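Local atomic coordinates of glycoside hydrolase family 81 (Clostridium thermocellum, PDB entry 6FOP), a protein that hydrolyses beta-1,3-glucans such as laminarin, probably contributing to their breakdown by the cellulosome of its bacterial host. Residues A[574-579]-A[612-617]; A[597-602]-A[617-622]; A[629-634]-A[648-653]. All coordinates share one frame; numbering follows the deposited sequence.

Contact 1 of 3, residues A[574-579]-A[612-617]; sequences HGINFL and PNWKDI. With NI (nickel (II) ion), chain B.
In the largely helical C-terminal domain of this family 81 enzyme, the end of helix 570-575 and the turn after it pack Gly575, Ile576, Phe578 and Leu579 against Trp614 and Ile617 at the start of helix 615-622. Trp614, the N-cap residue, reaches in with the benzo part of its indole. Its CE3 comes within 4.0 Å of Gly575 CA, where no side chain intervenes, and the backbone N of Ile576 meets the ring at the edge, in plane. Leu579 crosses the indole at about a right angle: CD2 lies 3.6 Å from Trp614 CZ3 and makes an off-centre CH-pi contact with the six-membered ring. Leu579 CB faces the other partner, 4.1 Å from Ile617 CD1, while CG between backbone N and carbonyl carbon (chi1 78°) carries CD2 to the indole. The other branch of Ile617, CG2, sits at the edge of the Phe578 ring. The turn itself is closed by Gly575 O, which accepts from both Phe578 N and Leu579 N. One residue before this apolar seam, His574 NE2 binds the nickel ion at 2.1 Å, completing with His562, Glu601 and Glu605 a two-histidine, two-glutamate metal site.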
# COMPACT_ATOMS: atom_id res chain seq x y z
N HIS A 574 6.78 13.48 -11.58
CA HIS A 574 6.34 14.01 -10.29
C HIS A 574 4.81 13.88 -10.10
O HIS A 574 4.33 13.50 -9.02
CB HIS A 574 6.79 15.47 -10.17
CG HIS A 574 8.22 15.61 -9.76
ND1 HIS A 574 8.61 16.19 -8.59
CD2 HIS A 574 9.36 15.17 -10.35
CE1 HIS A 574 9.91 16.13 -8.47
NE2 HIS A 574 10.39 15.53 -9.53
N GLY A 575 4.06 14.17 -11.17
CA GLY A 575 2.60 14.24 -11.08
C GLY A 575 1.90 12.92 -10.80
O GLY A 575 0.77 12.92 -10.28
N ILE A 576 2.52 11.78 -11.17
CA ILE A 576 1.86 10.51 -10.91
C ILE A 576 1.70 10.21 -9.43
O ILE A 576 0.96 9.30 -9.10
CB ILE A 576 2.54 9.29 -11.59
CG1 ILE A 576 3.98 9.04 -11.07
CG2 ILE A 576 2.50 9.41 -13.12
CD1 ILE A 576 4.32 7.58 -10.95
N ASN A 577 2.41 10.92 -8.54
CA ASN A 577 2.20 10.77 -7.10
C ASN A 577 1.37 11.86 -6.48
O ASN A 577 1.27 11.97 -5.27
CB ASN A 577 3.54 10.51 -6.38
CG ASN A 577 3.85 9.04 -6.37
OD1 ASN A 577 3.22 8.28 -5.63
ND2 ASN A 577 4.73 8.61 -7.28
N PHE A 578 0.79 12.70 -7.34
CA PHE A 578 -0.21 13.67 -6.90
C PHE A 578 -1.61 13.26 -7.33
O PHE A 578 -2.56 13.33 -6.53
CB PHE A 578 0.08 15.08 -7.44
CG PHE A 578 1.51 15.57 -7.26
CD1 PHE A 578 2.33 15.13 -6.24
CD2 PHE A 578 2.02 16.53 -8.12
CE1 PHE A 578 3.63 15.59 -6.13
CE2 PHE A 578 3.32 16.99 -8.02
CZ PHE A 578 4.13 16.53 -7.01
N LEU A 579 -1.76 12.87 -8.60
CA LEU A 579 -3.11 12.66 -9.13
C LEU A 579 -3.67 11.29 -8.72
O LEU A 579 -2.91 10.30 -8.56
CB LEU A 579 -3.12 12.88 -10.64
CG LEU A 579 -2.58 11.78 -11.54
CD1 LEU A 579 -3.63 10.68 -11.80
CD2 LEU A 579 -2.12 12.39 -12.86
N PRO A 612 6.33 21.83 -18.32
CA PRO A 612 6.08 21.76 -19.78
C PRO A 612 4.71 21.19 -20.13
O PRO A 612 4.18 21.46 -21.21
CB PRO A 612 7.21 20.85 -20.27
CG PRO A 612 7.50 19.98 -19.08
CD PRO A 612 7.41 20.92 -17.91
N ASN A 613 4.19 20.38 -19.22
CA ASN A 613 2.93 19.70 -19.37
C ASN A 613 2.38 19.32 -17.98
O ASN A 613 3.03 19.58 -16.96
CB ASN A 613 3.02 18.51 -20.34
CG ASN A 613 3.87 17.36 -19.82
OD1 ASN A 613 4.65 17.51 -18.88
ND2 ASN A 613 3.69 16.23 -20.43
N TRP A 614 1.16 18.79 -17.94
CA TRP A 614 0.43 18.59 -16.68
C TRP A 614 0.48 19.82 -15.78
O TRP A 614 0.61 19.73 -14.55
CB TRP A 614 0.90 17.32 -15.95
CG TRP A 614 0.45 16.06 -16.57
CD1 TRP A 614 -0.14 15.88 -17.79
CD2 TRP A 614 0.57 14.73 -16.00
NE1 TRP A 614 -0.41 14.55 -18.00
CE2 TRP A 614 0.04 13.82 -16.94
CE3 TRP A 614 1.07 14.25 -14.80
CZ2 TRP A 614 0.01 12.44 -16.71
CZ3 TRP A 614 1.03 12.88 -14.56
CH2 TRP A 614 0.51 11.99 -15.52
N LYS A 615 0.31 20.99 -16.41
CA LYS A 615 0.37 22.23 -15.65
C LYS A 615 -0.76 22.32 -14.62
O LYS A 615 -0.58 22.88 -13.54
CB LYS A 615 0.27 23.45 -16.56
CG LYS A 615 1.49 23.76 -17.40
CD LYS A 615 1.24 25.03 -18.21
CE LYS A 615 2.50 25.63 -18.80
NZ LYS A 615 3.02 24.77 -19.89
N ASP A 616 -1.94 21.78 -14.98
CA ASP A 616 -3.06 21.73 -14.02
C ASP A 616 -2.70 20.97 -12.73
O ASP A 616 -2.85 21.49 -11.62
CB ASP A 616 -4.36 21.19 -14.62
CG ASP A 616 -4.22 19.87 -15.39
OD1 ASP A 616 -3.09 19.38 -15.66
OD2 ASP A 616 -5.28 19.31 -15.71
N ILE A 617 -2.18 19.75 -12.90
CA ILE A 617 -1.78 18.93 -11.76
C ILE A 617 -0.70 19.67 -10.97
O ILE A 617 -0.75 19.73 -9.73
CB ILE A 617 -1.24 17.58 -12.23
CG1 ILE A 617 -2.26 16.80 -13.05
CG2 ILE A 617 -0.76 16.74 -11.06
CD1 ILE A 617 -3.56 16.54 -12.39
NI NI B . 12.37 15.00 -9.77

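Contact 2 of 3, residues A[597-602]-A[617-622]; sequences QNYEEM and IQYMYY. With NI (nickel (II) ion), chain B.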
# COMPACT_ATOMS: atom_id res chain seq x y z
N GLN A 597 10.38 22.69 -2.83
CA GLN A 597 11.56 21.94 -3.25
C GLN A 597 11.24 20.93 -4.35
O GLN A 597 12.03 20.73 -5.28
CB GLN A 597 12.17 21.20 -2.07
CG GLN A 597 12.83 22.06 -1.01
CD GLN A 597 13.29 21.23 0.20
OE1 GLN A 597 12.60 20.32 0.65
NE2 GLN A 597 14.46 21.55 0.71
N ASN A 598 10.12 20.21 -4.18
CA ASN A 598 9.71 19.19 -5.14
C ASN A 598 9.40 19.83 -6.50
O ASN A 598 9.89 19.38 -7.55
CB ASN A 598 8.53 18.38 -4.55
CG ASN A 598 7.98 17.36 -5.51
OD1 ASN A 598 7.46 17.69 -6.58
ND2 ASN A 598 8.03 16.08 -5.10
N TYR A 599 8.59 20.89 -6.48
CA TYR A 599 8.27 21.63 -7.69
C TYR A 599 9.49 22.22 -8.37
O TYR A 599 9.63 22.09 -9.60
CB TYR A 599 7.22 22.69 -7.36
CG TYR A 599 6.77 23.56 -8.50
CD1 TYR A 599 5.67 23.19 -9.29
CD2 TYR A 599 7.37 24.79 -8.75
CE1 TYR A 599 5.24 24.03 -10.32
CE2 TYR A 599 6.91 25.62 -9.74
CZ TYR A 599 5.88 25.21 -10.56
OH TYR A 599 5.43 26.06 -11.56
N GLU A 600 10.40 22.80 -7.58
CA GLU A 600 11.62 23.39 -8.16
C GLU A 600 12.55 22.31 -8.73
O GLU A 600 13.17 22.54 -9.77
CB GLU A 600 12.33 24.30 -7.17
CG GLU A 600 11.56 25.60 -6.85
CD GLU A 600 11.39 26.56 -8.04
OE1 GLU A 600 12.27 26.63 -8.91
OE2 GLU A 600 10.35 27.26 -8.10
N GLU A 601 12.61 21.14 -8.08
CA GLU A 601 13.39 20.04 -8.67
C GLU A 601 12.79 19.66 -10.03
O GLU A 601 13.51 19.45 -11.01
CB GLU A 601 13.38 18.80 -7.78
CG GLU A 601 13.89 17.55 -8.49
CD GLU A 601 13.94 16.29 -7.66
OE1 GLU A 601 14.69 16.27 -6.67
OE2 GLU A 601 13.24 15.31 -8.00
N MET A 602 11.47 19.51 -10.07
CA MET A 602 10.76 19.16 -11.30
C MET A 602 11.08 20.16 -12.44
O MET A 602 11.39 19.74 -13.56
CB MET A 602 9.25 19.07 -11.00
CG MET A 602 8.34 18.80 -12.19
SD MET A 602 7.93 20.25 -13.18
CE MET A 602 7.11 21.25 -11.95
N ILE A 617 -2.18 19.75 -12.90
CA ILE A 617 -1.78 18.93 -11.76
C ILE A 617 -0.70 19.67 -10.97
O ILE A 617 -0.75 19.73 -9.73
CB ILE A 617 -1.24 17.58 -12.23
CG1 ILE A 617 -2.26 16.80 -13.05
CG2 ILE A 617 -0.76 16.74 -11.06
CD1 ILE A 617 -3.56 16.54 -12.39
N GLN A 618 0.30 20.24 -11.68
CA GLN A 618 1.41 20.89 -10.99
C GLN A 618 1.00 22.16 -10.27
O GLN A 618 1.51 22.47 -9.19
CB GLN A 618 2.56 21.20 -11.94
CG GLN A 618 3.25 19.95 -12.46
CD GLN A 618 3.98 19.19 -11.39
OE1 GLN A 618 4.23 19.73 -10.32
NE2 GLN A 618 4.36 17.96 -11.70
N TYR A 619 0.07 22.92 -10.87
CA TYR A 619 -0.36 24.14 -10.18
C TYR A 619 -1.30 23.85 -9.01
O TYR A 619 -1.27 24.59 -8.01
CB TYR A 619 -0.98 25.14 -11.15
CG TYR A 619 -0.06 25.63 -12.26
CD1 TYR A 619 1.32 25.65 -12.10
CD2 TYR A 619 -0.59 26.09 -13.45
CE1 TYR A 619 2.16 26.13 -13.10
CE2 TYR A 619 0.24 26.55 -14.46
CZ TYR A 619 1.61 26.54 -14.30
OH TYR A 619 2.43 27.02 -15.29
N MET A 620 -2.09 22.77 -9.07
CA MET A 620 -2.84 22.33 -7.89
C MET A 620 -1.90 21.95 -6.75
O MET A 620 -2.14 22.29 -5.58
CB MET A 620 -3.74 21.16 -8.22
CG MET A 620 -4.94 21.57 -9.07
SD MET A 620 -6.07 20.16 -9.20
CE MET A 620 -5.22 19.10 -10.36
N TYR A 621 -0.78 21.29 -7.10
CA TYR A 621 0.23 20.92 -6.12
C TYR A 621 0.93 22.15 -5.54
O TYR A 621 1.04 22.32 -4.32
CB TYR A 621 1.25 20.02 -6.80
CG TYR A 621 2.35 19.53 -5.91
CD1 TYR A 621 2.10 18.54 -4.95
CD2 TYR A 621 3.66 19.99 -6.06
CE1 TYR A 621 3.11 18.09 -4.13
CE2 TYR A 621 4.68 19.51 -5.25
CZ TYR A 621 4.40 18.56 -4.28
OH TYR A 621 5.44 18.07 -3.48
N TYR A 622 1.33 23.07 -6.44
CA TYR A 622 2.07 24.27 -6.03
C TYR A 622 1.20 25.18 -5.17
O TYR A 622 1.73 25.92 -4.32
CB TYR A 622 2.61 25.05 -7.23
CG TYR A 622 3.65 26.07 -6.86
CD1 TYR A 622 4.92 25.68 -6.43
CD2 TYR A 622 3.40 27.43 -6.99
CE1 TYR A 622 5.87 26.61 -6.07
CE2 TYR A 622 4.36 28.37 -6.63
CZ TYR A 622 5.60 27.95 -6.21
OH TYR A 622 6.56 28.88 -5.86
NI NI B . 12.37 15.00 -9.77
O HOH W 1 6.49 18.65 -9.08
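Asn598 opens the contact by laying its side chain across the phenol end of Tyr621, CB standing 3.3 Å from Tyr621 OH. Its amide is held from several sides: OD1 accepts a hydrogen bond from water 1 (2.8 Å) and is also bonded to His574 ND1, while ND2 is bonded to Tyr594 OH. The same water donates to Gln618 OE1, also at 2.8 Å, and so bridges two buried carbonyl oxygens. Tyr599 is the main wedge. With CG anti to the backbone N (chi1 180°), its ring reaches over to the facing helix, where Tyr622 CD1 lies over one face, 3.5 Å from Tyr599 CD2. The two rings meet obliquely, their planes 36° apart. Gln618 OE1 meets the edge of the Tyr599 ring, and Tyr599 OH approaches the edge of Tyr619, 3.6 Å from CE1. Tyr622 OH is hydrogen-bonded to Lys596 NZ. Glu601 turns to the other side of its helix, where its OE2 binds the nickel ion at 2.0 Å. Met602, bent at both its second and third torsions, brings CE to 3.6 Å from Gln618 OE1. The axes of the short segments 597-602 and 617-622 pass 10.7 Å apart at 148°, a nearly antiparallel helix pair without direct hydrogen bonds between the segments. Helix 570-575 covers one flank, with His574 touching Met602 and Gln618, and Phe578 from the turn after it stacks on Tyr621; on another side Met633 of helix 627-633 touches Tyr599, Tyr619 and Tyr622.

Contact 3 of 3, residues A[629-634]-A[648-653]; sequences AAKNMW and HTYHWI. With MG (magnesium ion), chain Z.
Tyr650 OH, in one of the two modelled conformers of this residue, is hydrogen-bonded at 2.8 Å to water 2, a ligand of the magnesium ion carried by the facing segment. The motif is an antiparallel helix pair, 629-633 against 648-653, whose axes pass 10.1 Å apart at 150°. Lys631 O and Trp634 O, at the C-terminal end of the first helix, also bind the metal, the latter at 2.3 Å. The ion is thus gripped by the carbonyls of a helix end and, through its water, linked to the partner helix. Beside that polar link the same Tyr650 conformer makes an offset stack on the six-membered ring of Trp634, with centroids 4.2 Å apart and planes inclined by 25°. Trp634 holds CG anti to the backbone N (chi1 -175°), which swings the indole off the end of its helix and against the face of the tyrosine ring. The extended Lys631 chain runs past the phenol, CE 3.2 Å from Tyr650 OH, and carries NZ on to a hydrogen bond with Thr314. Ile653 packs with both branches: CG2 lies against Ala630 CB and 3.5 Å from Lys631 N, whereas CD1 nears the pyrrole side of Trp634. Farther along the indole, Thr649 turns its methyl inward, leaving OG1 to bond Ser645 O; CG2 rests 3.4 Å from Trp634 NE1.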
# COMPACT_ATOMS: atom_id res chain seq x y z
N ALA A 629 0.27 32.50 -6.49
CA ALA A 629 1.11 32.27 -7.65
C ALA A 629 0.51 31.19 -8.57
O ALA A 629 0.50 31.33 -9.80
CB ALA A 629 2.53 31.90 -7.24
N ALA A 630 -0.01 30.12 -7.95
CA ALA A 630 -0.63 29.05 -8.75
C ALA A 630 -1.82 29.57 -9.56
O ALA A 630 -1.99 29.21 -10.74
CB ALA A 630 -1.06 27.88 -7.85
N LYS A 631 -2.65 30.41 -8.93
CA LYS A 631 -3.76 31.03 -9.64
C LYS A 631 -3.29 31.92 -10.80
O LYS A 631 -3.88 31.90 -11.87
CB LYS A 631 -4.57 31.87 -8.66
CG LYS A 631 -5.83 32.47 -9.28
CD LYS A 631 -6.61 33.31 -8.28
CE LYS A 631 -7.79 34.02 -8.95
NZ LYS A 631 -8.55 34.83 -7.97
N ASN A 632 -2.23 32.66 -10.58
CA ASN A 632 -1.69 33.52 -11.61
C ASN A 632 -1.18 32.73 -12.82
O ASN A 632 -1.41 33.13 -13.96
CB ASN A 632 -0.60 34.42 -11.03
CG ASN A 632 -0.49 35.75 -11.75
OD1 ASN A 632 -1.49 36.42 -12.00
ND2 ASN A 632 0.72 36.13 -12.08
N MET A 633 -0.51 31.60 -12.56
CA MET A 633 0.04 30.75 -13.62
C MET A 633 -1.04 29.95 -14.33
O MET A 633 -0.91 29.62 -15.51
CB MET A 633 1.12 29.82 -13.10
CG MET A 633 2.34 30.55 -12.57
SD MET A 633 3.69 29.47 -12.10
CE MET A 633 3.05 28.68 -10.63
N TRP A 634 -2.10 29.60 -13.61
CA TRP A 634 -3.17 28.87 -14.24
C TRP A 634 -3.81 29.73 -15.33
O TRP A 634 -3.93 30.95 -15.21
CB TRP A 634 -4.22 28.46 -13.19
CG TRP A 634 -5.30 27.59 -13.78
CD1 TRP A 634 -5.27 26.25 -13.90
CD2 TRP A 634 -6.54 28.01 -14.37
NE1 TRP A 634 -6.42 25.78 -14.52
CE2 TRP A 634 -7.19 26.86 -14.85
CE3 TRP A 634 -7.11 29.26 -14.61
CZ2 TRP A 634 -8.44 26.91 -15.46
CZ3 TRP A 634 -8.37 29.29 -15.23
CH2 TRP A 634 -8.99 28.14 -15.67
N HIS A 648 -12.67 21.82 -11.65
CA HIS A 648 -12.12 21.29 -10.39
C HIS A 648 -10.73 21.88 -10.08
O HIS A 648 -10.46 22.24 -8.92
CB HIS A 648 -12.06 19.78 -10.47
CG HIS A 648 -11.45 19.13 -9.27
ND1 HIS A 648 -10.24 18.48 -9.33
CD2 HIS A 648 -11.84 19.08 -7.98
CE1 HIS A 648 -9.95 18.00 -8.14
NE2 HIS A 648 -10.90 18.34 -7.30
N THR A 649 -9.88 22.02 -11.11
CA THR A 649 -8.54 22.59 -10.93
C THR A 649 -8.63 24.02 -10.42
O THR A 649 -7.97 24.38 -9.43
CB THR A 649 -7.76 22.53 -12.25
OG1 THR A 649 -7.51 21.15 -12.58
CG2 THR A 649 -6.46 23.31 -12.18
N TYR A 650 -9.47 24.82 -11.07
CA TYR A 650 -9.53 26.20 -10.68
C TYR A 650 -10.25 26.42 -9.35
O TYR A 650 -9.84 27.28 -8.57
CB TYR A 650 -10.14 27.01 -11.78
CG TYR A 650 -9.81 28.46 -11.71
CD1 TYR A 650 -8.49 28.90 -11.64
CD2 TYR A 650 -10.82 29.42 -11.73
CE1 TYR A 650 -8.18 30.25 -11.60
CE2 TYR A 650 -10.52 30.78 -11.72
CZ TYR A 650 -9.20 31.18 -11.63
OH TYR A 650 -8.86 32.51 -11.60
N HIS A 651 -11.24 25.57 -9.05
CA HIS A 651 -11.92 25.58 -7.74
C HIS A 651 -10.95 25.24 -6.61
O HIS A 651 -10.96 25.88 -5.56
CB HIS A 651 -13.08 24.61 -7.83
CG HIS A 651 -13.91 24.49 -6.59
ND1 HIS A 651 -13.68 23.53 -5.63
CD2 HIS A 651 -15.08 25.10 -6.25
CE1 HIS A 651 -14.64 23.58 -4.73
NE2 HIS A 651 -15.51 24.51 -5.09
N TRP A 652 -10.07 24.25 -6.86
CA TRP A 652 -9.07 23.85 -5.88
C TRP A 652 -8.12 25.01 -5.59
O TRP A 652 -7.92 25.44 -4.42
CB TRP A 652 -8.30 22.66 -6.42
CG TRP A 652 -7.11 22.24 -5.62
CD1 TRP A 652 -5.82 22.68 -5.76
CD2 TRP A 652 -7.07 21.23 -4.61
NE1 TRP A 652 -5.00 22.04 -4.88
CE2 TRP A 652 -5.73 21.14 -4.16
CE3 TRP A 652 -8.04 20.42 -4.02
CZ2 TRP A 652 -5.34 20.25 -3.17
CZ3 TRP A 652 -7.65 19.53 -3.04
CH2 TRP A 652 -6.32 19.47 -2.61
N ILE A 653 -7.53 25.55 -6.65
CA ILE A 653 -6.52 26.58 -6.48
C ILE A 653 -7.11 27.83 -5.80
O ILE A 653 -6.52 28.38 -4.86
CB ILE A 653 -5.91 26.96 -7.84
CG1 ILE A 653 -5.07 25.81 -8.40
CG2 ILE A 653 -5.04 28.20 -7.70
CD1 ILE A 653 -4.67 25.98 -9.85
MG MG Z . -4.49 32.84 -14.03
O HOH W 2 -6.82 32.85 -13.56

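Overall arrangement
All three contacts lie on the same side of the chain's centre, within the C-terminal family 81 domain, and join helices between residues 570 and 659. Contacts 1 and 2 share Ile617 and helix 615-622, interleave along the chain, and have centres about 8 Å apart. Each supplies a ligand to the nickel ion. Contact 3 follows in the chain, its centre about 13 Å from each of the others, and adds helices 627-633 and 646-659. A probable hydrogen bond between Trp652 NE1 and Met620 O links it to contact 2. Successive helices thus pack against one another, consistent with the (alpha/alpha)6 barrel of this family, with nickel at contacts 1 and 2 and magnesium at contact 3.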